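Local coordinates for glycoside hydrolase family protein (Novosphingobium sp. PP1Y, PDB 6Q2F), which probably hydrolyses alpha-L-rhamnosides, releasing rhamnose from glycosides, as an alpha-L-rhamnosidase, at residues A[1035-1040]-A[1086-1091]; A[1063-1068]-A[1080-1085]; A[990-995]-A[1031-1036]; A[1047-1052]-A[1134-1139]. One frame throughout, in Å; residues are numbered along the deposited sequence.

All four contacts lie in a C-terminal beta sandwich, consistent with the galactose-binding-like domains of glycosyl hydrolases. Contacts 1 and 3 share strand 1028-1037 and join it to its two neighbours, 1086-1095 and 992-996, in the six-stranded sheet: in both, backbone bonds are joined by a side chain laid over a ring face. Contact 4 is the most buried; it pairs the two inner strands of the opposing four-stranded sheet, its leucines and valine facing the core, charged groups and a water the other side. Phe1035 and Trp992 reach across the core to Leu1138 and Val1136 of contact 4. Contact 2 is a surface contact, where a hairpin turn grips a loop through one asparagine bond and small apolar patches; Asn1063 also bonds to Asn1088 of contact 1.

Contact 1. Residues A[1035-1040]-A[1086-1091]; sequences FRVTGK and GQNTLE
Phe1035 and Val1037 are laced to Asn1088 and Gly1086 by four backbone hydrogen bonds, two antiparallel hydrogen-bonded pairs with the non-hydrogen-bonded pair Arg1036–Gln1087 between them. The shortest runs from Asn1088 N to Phe1035 O, 2.7 Å, and that oxygen takes a weak second bond from Asn1088 ND2 at 3.5 Å. In the middle pair Arg1036 CA makes a CA-H...O contact with Gly1086 O, 3.2 Å. In this way strand 1028-1037 joins strand 1086-1095 within the six-stranded antiparallel sheet of the beta sandwich, which is consistent with a galactose-binding-like domain. The apolar contacts gather round the Phe1035 ring. Its CG stands between the backbone N and the carbonyl carbon (chi1 69°), which brings the ring over toward the neighbouring strand: Asn1088 CB lies above one face, 3.8 Å from the ring centroid, in a CH-pi contact, and CE1 meets Leu1090 CB at 3.7 Å. Cut back to an alanine, Phe1035 would lose its ring, and a gap would probably open between Asn1088, Leu1090 and Leu1138 of the facing sheet. Among the polar side chains, the Asn1088 amide is fixed by bonds from Arg1084 N and Asn1063 ND2 to its OD1, while its ND2 lies 3.4 Å from Val1037 CG2.

Contact 2. Residues A[1063-1068]-A[1080-1085]; sequences NGVDVG and GKAVRK
Ala1082 sets its methyl against two valines of the facing strand: CB lies 3.6 Å from Val1067 CG1 and 4.2 Å from Val1065 CB. Val1067 CG1 lies beside its own backbone N (chi1 -60°), the branch that meets the alanine. Further along, the polar grip falls to Asn1063, whose ND2 donates to Ala1082 O at 2.9 Å with an N-H...O angle of 151°. The acceptor lies close to the amide plane, so the N-H points well at it. The same amide is held from the sheet too: ND2 also bonds to Asn1088 OD1 and OD1 accepts from Thr1089 N, which should fix its rotation. Arg1084 runs past it, CD 3.8 Å from Asn1063 OD1, with its guanidinium turned steeply to the amide plane; this is packing alone. Between the two valines, Asp1066 points away from the loop, and its OD1 accepts from Gly1068 N at 2.8 Å, met from above the carboxylate plane, an Asx turn in strand 1065-1070. Asn1063 and Gly1064 both have positive phi, and the two-residue connection they make between strands 1057-1062 and 1065-1070 is consistent with a type I' beta hairpin, its asparagine reaching out to hold the loop that leads into strand 1086-1095.

Contact 3. Residues A[990-995]-A[1031-1036]; sequences GAWQVA and YSRNFR
Gln993 O accepts the shortest bond of the contact, from Ser1032 N at 2.7 Å, and Tyr1031 CA adds a CA-H...O contact to the same oxygen at 3.2 Å. Gln993 N returns a bond to Ser1032 O at 2.9 Å, completing one antiparallel hydrogen-bonded pair. Inward from this ladder, Arg1033 lays its aliphatic chain over the indole of Trp992: extended from CG to NE, with CG anti to the backbone N (chi1 -165°), it brings CD over the middle of the ring, 3.6 Å from the centroid of the six-membered ring. The guanidinium, turned 65° from the indole, is steadied by a bond from NH2 to Asp989 O. Strands 992-996 and 1028-1037 are neighbours in the six-stranded sheet of the beta sandwich, and Trp992 reaches from the first of these to Leu1132 and Val1136 of the opposite sheet. A serine replacing Trp992 would probably deprive Arg1033 CD of the surface it rests on and open a gap between the sheets. Val994 lies alongside the Tyr1031 ring, both methyls on one face: CG1 over its centre, 4.1 Å from the centroid, CG2 nearer the rim, 3.6 Å from CD2. Tyr1031 OH extends to a bond with Leu1132 N.

Contact 4. Residues A[1047-1052]-A[1134-1139]; sequences LWLDLG and GPVRLI
Leu1049 and Leu1138 slant across each other on the core side of this strand pair, their CD1 atoms 3.5 Å apart, tighter than usual van der Waals contact. The same Leu1049 CD1 also meets Val1136 CG1 at 3.6 Å, so one methyl touches both partners. Leu1051 runs alongside Val1136, pointing the same way, with CD2 as its nearest atom. This face looks toward the second sheet, where Leu1090 and Val1060 pack on Leu1049. On the other face the side chains are turned differently. The Trp1048 indole extends off the pair, though its edge keeps Ile1139 O near the ring plane, while Ile1139 sends CD1 along to Asp1050 CB, 3.8 Å off. Asp1050, its CG anti to the backbone N (chi1 -168°), turns its carboxylate back to the chain: OD1 accepts from Gly1052 N at 2.9 Å, an Asx turn. A water links that OD1, 2.7 Å away, with Pro1135 O, and Arg1137 NE reaches it weakly. The arginine's edge faces Asp1050 OD2, but the closest approach, to NH2, is 4.3 Å, beyond a salt bridge; OD2 has a long, weak ion pair with Arg1076. Beneath the side chains run four backbone bonds, the straightest from Trp1048 N to Ile1139 O at 2.7 Å. The cis peptide before Pro1135 lies at the Gly1052 end of the pairing, away from Trp1048 and Ile1139. Such a ladder between the inner strands, 1047-1055 and 1131-1140, forms the centre of the four-stranded sheet in this beta sandwich, consistent with a galactose-binding-like domain.

Contact 1. Residues A[1035-1040]-A[1086-1091]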
loop_
_atom_site.group_PDB
_atom_site.type_symbol
_atom_site.label_atom_id
_atom_site.label_comp_id
_atom_site.label_asym_id
_atom_site.label_seq_id
_atom_site.Cartn_x
_atom_site.Cartn_y
_atom_site.Cartn_z
ATOM N N PHE A 1035 -21.876 1.847 46.870
ATOM C CA PHE A 1035 -23.141 1.311 46.397
ATOM C C PHE A 1035 -23.417 -0.013 47.099
ATOM O O PHE A 1035 -22.492 -0.732 47.482
ATOM C CB PHE A 1035 -23.146 1.152 44.867
ATOM C CG PHE A 1035 -22.244 0.070 44.338
ATOM C CD1 PHE A 1035 -20.888 0.287 44.185
ATOM C CD2 PHE A 1035 -22.769 -1.147 43.938
ATOM C CE1 PHE A 1035 -20.056 -0.701 43.662
ATOM C CE2 PHE A 1035 -21.946 -2.144 43.401
ATOM C CZ PHE A 1035 -20.588 -1.919 43.276
ATOM N N ARG A 1036 -24.701 -0.312 47.277
ATOM C CA ARG A 1036 -25.142 -1.482 48.024
ATOM C C ARG A 1036 -25.487 -2.628 47.082
ATOM O O ARG A 1036 -26.058 -2.420 46.007
ATOM C CB ARG A 1036 -26.352 -1.163 48.926
ATOM C CG ARG A 1036 -27.143 -2.407 49.383
ATOM C CD ARG A 1036 -27.845 -2.280 50.769
ATOM N NE ARG A 1036 -29.300 -2.199 50.699
ATOM C CZ ARG A 1036 -30.158 -3.091 51.197
ATOM N NH1 ARG A 1036 -29.754 -4.187 51.822
ATOM N NH2 ARG A 1036 -31.448 -2.874 51.079
ATOM N N VAL A 1037 -25.133 -3.840 47.501
ATOM C CA VAL A 1037 -25.413 -5.064 46.762
ATOM C C VAL A 1037 -26.157 -6.001 47.706
ATOM O O VAL A 1037 -25.721 -6.216 48.843
ATOM C CB VAL A 1037 -24.115 -5.711 46.241
ATOM C CG1 VAL A 1037 -24.379 -7.085 45.658
ATOM C CG2 VAL A 1037 -23.443 -4.809 45.221
ATOM N N THR A 1038 -27.292 -6.522 47.254
ATOM C CA THR A 1038 -28.050 -7.473 48.059
ATOM C C THR A 1038 -28.247 -8.778 47.306
ATOM O O THR A 1038 -29.382 -9.208 47.099
ATOM C CB THR A 1038 -29.426 -6.921 48.427
ATOM O OG1 THR A 1038 -30.271 -7.031 47.274
ATOM C CG2 THR A 1038 -29.337 -5.465 48.830
ATOM N N GLY A 1039 -27.163 -9.404 46.877
ATOM C CA GLY A 1039 -27.266 -10.659 46.158
ATOM C C GLY A 1039 -25.957 -11.405 46.267
ATOM O O GLY A 1039 -24.936 -10.859 46.693
ATOM N N LYS A 1040 -26.016 -12.682 45.901
ATOM C CA LYS A 1040 -24.824 -13.496 45.715
ATOM C C LYS A 1040 -24.626 -13.660 44.215
ATOM O O LYS A 1040 -25.591 -13.883 43.476
ATOM C CB LYS A 1040 -24.950 -14.855 46.425
ATOM C CG LYS A 1040 -25.664 -15.965 45.638
ATOM C CD LYS A 1040 -26.503 -16.902 46.528
ATOM C CE LYS A 1040 -25.636 -17.828 47.385
ATOM N NZ LYS A 1040 -24.759 -18.734 46.570
ATOM N N GLY A 1086 -23.756 -6.022 50.914
ATOM C CA GLY A 1086 -23.768 -4.743 51.606
ATOM C C GLY A 1086 -23.097 -3.617 50.844
ATOM O O GLY A 1086 -23.219 -3.528 49.620
ATOM N N GLN A 1087 -22.385 -2.746 51.552
ATOM C CA GLN A 1087 -21.766 -1.599 50.911
ATOM C C GLN A 1087 -20.502 -2.006 50.167
ATOM O O GLN A 1087 -19.679 -2.772 50.681
ATOM C CB GLN A 1087 -21.434 -0.523 51.943
ATOM C CG GLN A 1087 -21.469 0.905 51.386
ATOM C CD GLN A 1087 -22.886 1.467 51.311
ATOM O OE1 GLN A 1087 -23.854 0.733 51.134
ATOM N NE2 GLN A 1087 -23.007 2.780 51.475
ATOM N N ASN A 1088 -20.359 -1.479 48.951
ATOM C CA ASN A 1088 -19.219 -1.720 48.077
ATOM C C ASN A 1088 -18.623 -0.382 47.664
ATOM O O ASN A 1088 -19.356 0.587 47.441
ATOM C CB ASN A 1088 -19.629 -2.485 46.816
ATOM C CG ASN A 1088 -20.145 -3.890 47.109
ATOM O OD1 ASN A 1088 -19.515 -4.884 46.744
ATOM N ND2 ASN A 1088 -21.300 -3.974 47.770
ATOM N N THR A 1089 -17.298 -0.328 47.538
ATOM C CA THR A 1089 -16.650 0.869 47.037
ATOM C C THR A 1089 -16.508 0.740 45.528
ATOM O O THR A 1089 -16.327 -0.360 44.997
ATOM C CB THR A 1089 -15.291 1.099 47.706
ATOM O OG1 THR A 1089 -14.375 0.086 47.312
ATOM C CG2 THR A 1089 -15.440 1.050 49.255
ATOM N N LEU A 1090 -16.626 1.872 44.846
ATOM C CA LEU A 1090 -16.580 1.945 43.393
ATOM C C LEU A 1090 -15.652 3.093 43.030
ATOM O O LEU A 1090 -15.835 4.214 43.514
ATOM C CB LEU A 1090 -17.978 2.175 42.804
ATOM C CG LEU A 1090 -18.102 2.328 41.283
ATOM C CD1 LEU A 1090 -17.619 1.069 40.558
ATOM C CD2 LEU A 1090 -19.572 2.580 40.918
ATOM N N GLU A 1091 -14.654 2.809 42.198
ATOM C CA GLU A 1091 -13.754 3.829 41.671
ATOM C C GLU A 1091 -13.627 3.612 40.177
ATOM O O GLU A 1091 -13.381 2.488 39.732
ATOM C CB GLU A 1091 -12.359 3.773 42.308
ATOM C CG GLU A 1091 -12.324 3.529 43.800
ATOM C CD GLU A 1091 -10.903 3.554 44.326
ATOM O OE1 GLU A 1091 -10.136 4.460 43.911
ATOM O OE2 GLU A 1091 -10.552 2.655 45.122
#

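Contact 2. Residues A[1063-1068]-A[1080-1085]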
loop_
_atom_site.group_PDB
_atom_site.type_symbol
_atom_site.label_atom_id
_atom_site.label_comp_id
_atom_site.label_asym_id
_atom_site.label_seq_id
_atom_site.Cartn_x
_atom_site.Cartn_y
_atom_site.Cartn_z
ATOM N N ASN A 1063 -14.401 -2.530 45.247
ATOM C CA ASN A 1063 -13.708 -2.893 46.488
ATOM C C ASN A 1063 -12.215 -3.092 46.236
ATOM O O ASN A 1063 -11.628 -4.105 46.623
ATOM C CB ASN A 1063 -14.314 -4.142 47.126
ATOM C CG ASN A 1063 -15.808 -4.042 47.302
ATOM O OD1 ASN A 1063 -16.310 -3.076 47.882
ATOM N ND2 ASN A 1063 -16.539 -5.027 46.768
ATOM N N GLY A 1064 -11.612 -2.128 45.540
ATOM C CA GLY A 1064 -10.193 -2.161 45.249
ATOM C C GLY A 1064 -9.764 -3.146 44.180
ATOM O O GLY A 1064 -8.572 -3.211 43.866
ATOM N N VAL A 1065 -10.684 -3.922 43.618
ATOM C CA VAL A 1065 -10.354 -4.945 42.638
ATOM C C VAL A 1065 -10.626 -4.393 41.249
ATOM O O VAL A 1065 -11.742 -3.950 40.953
ATOM C CB VAL A 1065 -11.157 -6.237 42.874
ATOM C CG1 VAL A 1065 -10.822 -7.244 41.799
ATOM C CG2 VAL A 1065 -10.848 -6.815 44.242
ATOM N N ASP A 1066 -9.615 -4.457 40.388
ATOM C CA ASP A 1066 -9.746 -4.047 38.994
ATOM C C ASP A 1066 -10.597 -5.061 38.249
ATOM O O ASP A 1066 -10.168 -6.201 38.035
ATOM C CB ASP A 1066 -8.365 -3.940 38.362
ATOM C CG ASP A 1066 -8.412 -3.556 36.890
ATOM O OD1 ASP A 1066 -9.487 -3.206 36.381
ATOM O OD2 ASP A 1066 -7.351 -3.576 36.247
ATOM N N VAL A 1067 -11.788 -4.653 37.816
ATOM C CA VAL A 1067 -12.677 -5.555 37.099
ATOM C C VAL A 1067 -12.562 -5.391 35.587
ATOM O O VAL A 1067 -13.351 -5.973 34.842
ATOM C CB VAL A 1067 -14.127 -5.381 37.570
ATOM C CG1 VAL A 1067 -14.198 -5.691 39.040
ATOM C CG2 VAL A 1067 -14.584 -3.951 37.343
ATOM N N GLY A 1068 -11.590 -4.625 35.120
ATOM C CA GLY A 1068 -11.391 -4.394 33.705
ATOM C C GLY A 1068 -11.528 -2.923 33.380
ATOM O O GLY A 1068 -11.757 -2.082 34.253
ATOM N N GLY A 1080 -19.760 -9.252 39.067
ATOM C CA GLY A 1080 -20.346 -10.219 39.989
ATOM C C GLY A 1080 -19.366 -10.853 40.963
ATOM O O GLY A 1080 -19.737 -11.181 42.091
ATOM N N LYS A 1081 -18.107 -11.021 40.554
ATOM C CA LYS A 1081 -17.097 -11.674 41.379
ATOM C C LYS A 1081 -16.424 -10.728 42.353
ATOM O O LYS A 1081 -15.898 -11.180 43.377
ATOM C CB LYS A 1081 -16.023 -12.324 40.487
ATOM C CG LYS A 1081 -16.529 -13.600 39.791
ATOM C CD LYS A 1081 -15.504 -14.166 38.814
ATOM C CE LYS A 1081 -16.054 -15.397 38.096
ATOM N NZ LYS A 1081 -15.047 -16.017 37.185
ATOM N N ALA A 1082 -16.427 -9.432 42.065
ATOM C CA ALA A 1082 -15.731 -8.481 42.909
ATOM C C ALA A 1082 -16.613 -7.853 43.982
ATOM O O ALA A 1082 -16.077 -7.254 44.918
ATOM C CB ALA A 1082 -15.115 -7.377 42.050
ATOM N N VAL A 1083 -17.940 -7.956 43.872
ATOM C CA VAL A 1083 -18.813 -7.298 44.845
ATOM C C VAL A 1083 -18.916 -8.137 46.114
ATOM O O VAL A 1083 -18.637 -9.342 46.139
ATOM C CB VAL A 1083 -20.219 -7.016 44.276
ATOM C CG1 VAL A 1083 -20.174 -6.028 43.130
ATOM C CG2 VAL A 1083 -20.899 -8.329 43.861
ATOM N N ARG A 1084 -19.370 -7.484 47.172
ATOM C CA ARG A 1084 -19.635 -8.117 48.450
ATOM C C ARG A 1084 -21.044 -7.748 48.885
ATOM O O ARG A 1084 -21.619 -6.758 48.420
ATOM C CB ARG A 1084 -18.630 -7.659 49.509
ATOM C CG ARG A 1084 -18.735 -6.194 49.769
ATOM C CD ARG A 1084 -17.494 -5.620 50.465
ATOM N NE ARG A 1084 -17.091 -6.433 51.606
ATOM C CZ ARG A 1084 -16.164 -6.082 52.493
ATOM N NH1 ARG A 1084 -15.535 -4.917 52.391
ATOM N NH2 ARG A 1084 -15.864 -6.901 53.487
ATOM N N LYS A 1085 -21.562 -8.496 49.832
ATOM C CA LYS A 1085 -22.858 -8.223 50.387
ATOM C C LYS A 1085 -22.809 -6.894 51.135
ATOM O O LYS A 1085 -21.941 -6.670 51.909
ATOM C CB LYS A 1085 -23.173 -9.337 51.363
ATOM C CG LYS A 1085 -24.607 -9.773 51.369
ATOM C CD LYS A 1085 -24.969 -10.478 50.094
ATOM C CE LYS A 1085 -26.423 -10.856 50.115
ATOM N NZ LYS A 1085 -26.751 -11.671 51.305
#

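Contact 3. Residues A[990-995]-A[1031-1036]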
loop_
_atom_site.group_PDB
_atom_site.type_symbol
_atom_site.label_atom_id
_atom_site.label_comp_id
_atom_site.label_asym_id
_atom_site.label_seq_id
_atom_site.Cartn_x
_atom_site.Cartn_y
_atom_site.Cartn_z
ATOM N N GLY A 990 -27.310 10.009 41.920
ATOM C CA GLY A 990 -26.854 10.598 43.150
ATOM C C GLY A 990 -25.494 11.223 43.004
ATOM O O GLY A 990 -25.050 11.494 41.911
ATOM N N ALA A 991 -24.857 11.456 44.133
ATOM C CA ALA A 991 -23.594 12.184 44.189
ATOM C C ALA A 991 -22.388 11.303 43.882
ATOM O O ALA A 991 -22.323 10.146 44.294
ATOM C CB ALA A 991 -23.412 12.827 45.565
ATOM N N TRP A 992 -21.417 11.878 43.174
ATOM C CA TRP A 992 -20.134 11.234 42.944
ATOM C C TRP A 992 -19.008 12.168 43.348
ATOM O O TRP A 992 -19.094 13.380 43.140
ATOM C CB TRP A 992 -19.951 10.841 41.476
ATOM C CG TRP A 992 -20.865 9.801 40.961
ATOM C CD1 TRP A 992 -22.198 9.921 40.712
ATOM C CD2 TRP A 992 -20.504 8.470 40.579
ATOM N NE1 TRP A 992 -22.699 8.738 40.216
ATOM C CE2 TRP A 992 -21.674 7.834 40.120
ATOM C CE3 TRP A 992 -19.306 7.752 40.592
ATOM C CZ2 TRP A 992 -21.677 6.523 39.671
ATOM C CZ3 TRP A 992 -19.315 6.455 40.154
ATOM C CH2 TRP A 992 -20.492 5.847 39.700
ATOM N N GLN A 993 -17.950 11.591 43.913
ATOM C CA GLN A 993 -16.692 12.300 44.076
ATOM C C GLN A 993 -15.892 12.157 42.794
ATOM O O GLN A 993 -15.832 11.067 42.210
ATOM C CB GLN A 993 -15.887 11.736 45.249
ATOM C CG GLN A 993 -16.703 11.547 46.525
ATOM C CD GLN A 993 -17.579 12.742 46.822
ATOM O OE1 GLN A 993 -17.107 13.877 46.848
ATOM N NE2 GLN A 993 -18.867 12.495 47.029
ATOM N N VAL A 994 -15.294 13.256 42.347
ATOM C CA VAL A 994 -14.424 13.256 41.182
ATOM C C VAL A 994 -13.093 13.877 41.565
ATOM O O VAL A 994 -13.058 15.007 42.057
ATOM C CB VAL A 994 -15.045 14.027 40.008
ATOM C CG1 VAL A 994 -14.230 13.770 38.742
ATOM C CG2 VAL A 994 -16.488 13.620 39.815
ATOM N N ALA A 995 -12.001 13.156 41.307
ATOM C CA ALA A 995 -10.663 13.680 41.528
ATOM C C ALA A 995 -9.954 13.758 40.189
ATOM O O ALA A 995 -10.042 12.827 39.388
ATOM C CB ALA A 995 -9.864 12.817 42.517
ATOM N N TYR A 1031 -13.617 8.863 39.404
ATOM C CA TYR A 1031 -14.930 8.959 40.020
ATOM C C TYR A 1031 -15.053 7.946 41.149
ATOM O O TYR A 1031 -14.623 6.797 41.020
ATOM C CB TYR A 1031 -16.033 8.719 38.996
ATOM C CG TYR A 1031 -16.224 9.800 37.955
ATOM C CD1 TYR A 1031 -15.305 9.976 36.913
ATOM C CD2 TYR A 1031 -17.359 10.604 37.968
ATOM C CE1 TYR A 1031 -15.495 10.957 35.941
ATOM C CE2 TYR A 1031 -17.558 11.573 36.992
ATOM C CZ TYR A 1031 -16.625 11.746 35.982
ATOM O OH TYR A 1031 -16.821 12.698 35.014
ATOM N N SER A 1032 -15.690 8.371 42.234
ATOM C CA SER A 1032 -15.669 7.679 43.517
ATOM C C SER A 1032 -17.069 7.689 44.095
ATOM O O SER A 1032 -17.764 8.708 44.017
ATOM C CB SER A 1032 -14.706 8.364 44.501
ATOM O OG SER A 1032 -14.710 7.730 45.764
ATOM N N ARG A 1033 -17.457 6.573 44.710
ATOM C CA ARG A 1033 -18.813 6.375 45.207
ATOM C C ARG A 1033 -18.863 5.023 45.903
ATOM O O ARG A 1033 -18.028 4.144 45.645
ATOM C CB ARG A 1033 -19.809 6.406 44.038
ATOM C CG ARG A 1033 -21.258 6.564 44.392
ATOM C CD ARG A 1033 -22.093 6.189 43.171
ATOM N NE ARG A 1033 -23.511 6.509 43.316
ATOM C CZ ARG A 1033 -24.335 5.866 44.130
ATOM N NH1 ARG A 1033 -23.878 4.886 44.893
ATOM N NH2 ARG A 1033 -25.615 6.205 44.191
ATOM N N ASN A 1034 -19.851 4.865 46.785
ATOM C CA ASN A 1034 -20.249 3.575 47.339
ATOM C C ASN A 1034 -21.582 3.142 46.745
ATOM O O ASN A 1034 -22.330 3.952 46.195
ATOM C CB ASN A 1034 -20.378 3.633 48.867
ATOM C CG ASN A 1034 -19.051 3.842 49.544
ATOM O OD1 ASN A 1034 -18.062 3.200 49.190
ATOM N ND2 ASN A 1034 -19.006 4.757 50.495
ATOM N N PHE A 1035 -21.876 1.847 46.870
ATOM C CA PHE A 1035 -23.141 1.311 46.397
ATOM C C PHE A 1035 -23.417 -0.013 47.099
ATOM O O PHE A 1035 -22.492 -0.732 47.482
ATOM C CB PHE A 1035 -23.146 1.152 44.867
ATOM C CG PHE A 1035 -22.244 0.070 44.338
ATOM C CD1 PHE A 1035 -20.888 0.287 44.185
ATOM C CD2 PHE A 1035 -22.769 -1.147 43.938
ATOM C CE1 PHE A 1035 -20.056 -0.701 43.662
ATOM C CE2 PHE A 1035 -21.946 -2.144 43.401
ATOM C CZ PHE A 1035 -20.588 -1.919 43.276
ATOM N N ARG A 1036 -24.701 -0.312 47.277
ATOM C CA ARG A 1036 -25.142 -1.482 48.024
ATOM C C ARG A 1036 -25.487 -2.628 47.082
ATOM O O ARG A 1036 -26.058 -2.420 46.007
ATOM C CB ARG A 1036 -26.352 -1.163 48.926
ATOM C CG ARG A 1036 -27.143 -2.407 49.383
ATOM C CD ARG A 1036 -27.845 -2.280 50.769
ATOM N NE ARG A 1036 -29.300 -2.199 50.699
ATOM C CZ ARG A 1036 -30.158 -3.091 51.197
ATOM N NH1 ARG A 1036 -29.754 -4.187 51.822
ATOM N NH2 ARG A 1036 -31.448 -2.874 51.079
#

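Contact 4. Residues A[1047-1052]-A[1134-1139]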
loop_
_atom_site.group_PDB
_atom_site.type_symbol
_atom_site.label_atom_id
_atom_site.label_comp_id
_atom_site.label_asym_id
_atom_site.label_seq_id
_atom_site.Cartn_x
_atom_site.Cartn_y
_atom_site.Cartn_z
ATOM N N LEU A 1047 -23.531 -10.161 37.652
ATOM C CA LEU A 1047 -23.908 -8.776 37.899
ATOM C C LEU A 1047 -23.026 -7.913 37.016
ATOM O O LEU A 1047 -21.796 -7.966 37.131
ATOM C CB LEU A 1047 -23.728 -8.402 39.377
ATOM C CG LEU A 1047 -24.028 -6.965 39.823
ATOM C CD1 LEU A 1047 -25.475 -6.610 39.519
ATOM C CD2 LEU A 1047 -23.760 -6.791 41.319
ATOM N N TRP A 1048 -23.643 -7.136 36.132
ATOM C CA TRP A 1048 -22.913 -6.267 35.219
ATOM C C TRP A 1048 -23.055 -4.817 35.656
ATOM O O TRP A 1048 -24.112 -4.401 36.154
ATOM C CB TRP A 1048 -23.409 -6.428 33.782
ATOM C CG TRP A 1048 -23.170 -7.810 33.233
ATOM C CD1 TRP A 1048 -23.975 -8.906 33.395
ATOM C CD2 TRP A 1048 -22.047 -8.248 32.450
ATOM N NE1 TRP A 1048 -23.424 -9.991 32.757
ATOM C CE2 TRP A 1048 -22.243 -9.616 32.170
ATOM C CE3 TRP A 1048 -20.900 -7.617 31.960
ATOM C CZ2 TRP A 1048 -21.331 -10.368 31.421
ATOM C CZ3 TRP A 1048 -19.987 -8.368 31.203
ATOM C CH2 TRP A 1048 -20.213 -9.728 30.948
ATOM N N LEU A 1049 -21.970 -4.068 35.500
ATOM C CA LEU A 1049 -21.962 -2.622 35.664
ATOM C C LEU A 1049 -21.969 -1.999 34.274
ATOM O O LEU A 1049 -21.015 -2.175 33.506
ATOM C CB LEU A 1049 -20.731 -2.166 36.443
ATOM C CG LEU A 1049 -20.604 -0.663 36.692
ATOM C CD1 LEU A 1049 -21.571 -0.237 37.780
ATOM C CD2 LEU A 1049 -19.186 -0.314 37.095
ATOM N N ASP A 1050 -23.042 -1.290 33.940
ATOM C CA ASP A 1050 -23.130 -0.603 32.661
ATOM C C ASP A 1050 -22.914 0.880 32.907
ATOM O O ASP A 1050 -23.646 1.490 33.687
ATOM C CB ASP A 1050 -24.480 -0.848 31.988
ATOM C CG ASP A 1050 -24.485 -0.401 30.548
ATOM O OD1 ASP A 1050 -24.261 0.804 30.304
ATOM O OD2 ASP A 1050 -24.690 -1.247 29.657
ATOM N N LEU A 1051 -21.912 1.455 32.246
ATOM C CA LEU A 1051 -21.524 2.841 32.491
ATOM C C LEU A 1051 -22.268 3.847 31.627
ATOM O O LEU A 1051 -22.088 5.052 31.823
ATOM C CB LEU A 1051 -20.028 3.035 32.254
ATOM C CG LEU A 1051 -19.081 2.214 33.114
ATOM C CD1 LEU A 1051 -17.664 2.593 32.755
ATOM C CD2 LEU A 1051 -19.349 2.464 34.593
ATOM N N GLY A 1052 -23.081 3.398 30.676
ATOM C CA GLY A 1052 -23.720 4.354 29.783
ATOM C C GLY A 1052 -22.696 5.038 28.893
ATOM O O GLY A 1052 -21.746 4.419 28.410
ATOM N N GLY A 1134 -22.772 8.474 31.945
ATOM C CA GLY A 1134 -23.847 7.604 32.380
ATOM C C GLY A 1134 -25.050 7.479 31.459
ATOM O O GLY A 1134 -24.973 7.798 30.268
ATOM N N PRO A 1135 -26.182 6.992 32.004
ATOM C CA PRO A 1135 -26.332 6.601 33.409
ATOM C C PRO A 1135 -25.574 5.311 33.744
ATOM O O PRO A 1135 -25.327 4.473 32.862
ATOM C CB PRO A 1135 -27.843 6.403 33.552
ATOM C CG PRO A 1135 -28.264 5.917 32.196
ATOM C CD PRO A 1135 -27.349 6.603 31.195
ATOM N N VAL A 1136 -25.175 5.181 35.004
ATOM C CA VAL A 1136 -24.457 4.012 35.491
ATOM C C VAL A 1136 -25.476 3.079 36.131
ATOM O O VAL A 1136 -26.177 3.467 37.077
ATOM C CB VAL A 1136 -23.358 4.401 36.491
ATOM C CG1 VAL A 1136 -22.601 3.156 36.938
ATOM C CG2 VAL A 1136 -22.396 5.437 35.877
ATOM N N ARG A 1137 -25.553 1.846 35.629
ATOM C CA ARG A 1137 -26.591 0.913 36.044
ATOM C C ARG A 1137 -25.992 -0.427 36.438
ATOM O O ARG A 1137 -25.004 -0.883 35.848
ATOM C CB ARG A 1137 -27.618 0.702 34.937
ATOM C CG ARG A 1137 -28.281 1.970 34.473
ATOM C CD ARG A 1137 -29.339 1.635 33.458
ATOM N NE ARG A 1137 -28.772 0.848 32.381
ATOM C CZ ARG A 1137 -29.488 0.255 31.436
ATOM N NH1 ARG A 1137 -30.810 0.372 31.445
ATOM N NH2 ARG A 1137 -28.881 -0.446 30.489
ATOM N N LEU A 1138 -26.586 -1.037 37.456
ATOM C CA LEU A 1138 -26.318 -2.421 37.809
ATOM C C LEU A 1138 -27.369 -3.287 37.142
ATOM O O LEU A 1138 -28.565 -2.979 37.197
ATOM C CB LEU A 1138 -26.361 -2.628 39.325
ATOM C CG LEU A 1138 -25.094 -2.368 40.145
ATOM C CD1 LEU A 1138 -24.343 -1.183 39.624
ATOM C CD2 LEU A 1138 -25.459 -2.144 41.597
ATOM N N ILE A 1139 -26.922 -4.371 36.508
ATOM C CA ILE A 1139 -27.784 -5.217 35.693
ATOM C C ILE A 1139 -27.525 -6.681 36.028
ATOM O O ILE A 1139 -26.380 -7.145 35.966
ATOM C CB ILE A 1139 -27.553 -4.961 34.193
ATOM C CG1 ILE A 1139 -27.900 -3.517 33.820
ATOM C CG2 ILE A 1139 -28.378 -5.927 33.369
ATOM C CD1 ILE A 1139 -27.482 -3.182 32.379
HETATM O O HOH W 1 -26.098 2.292 31.636
#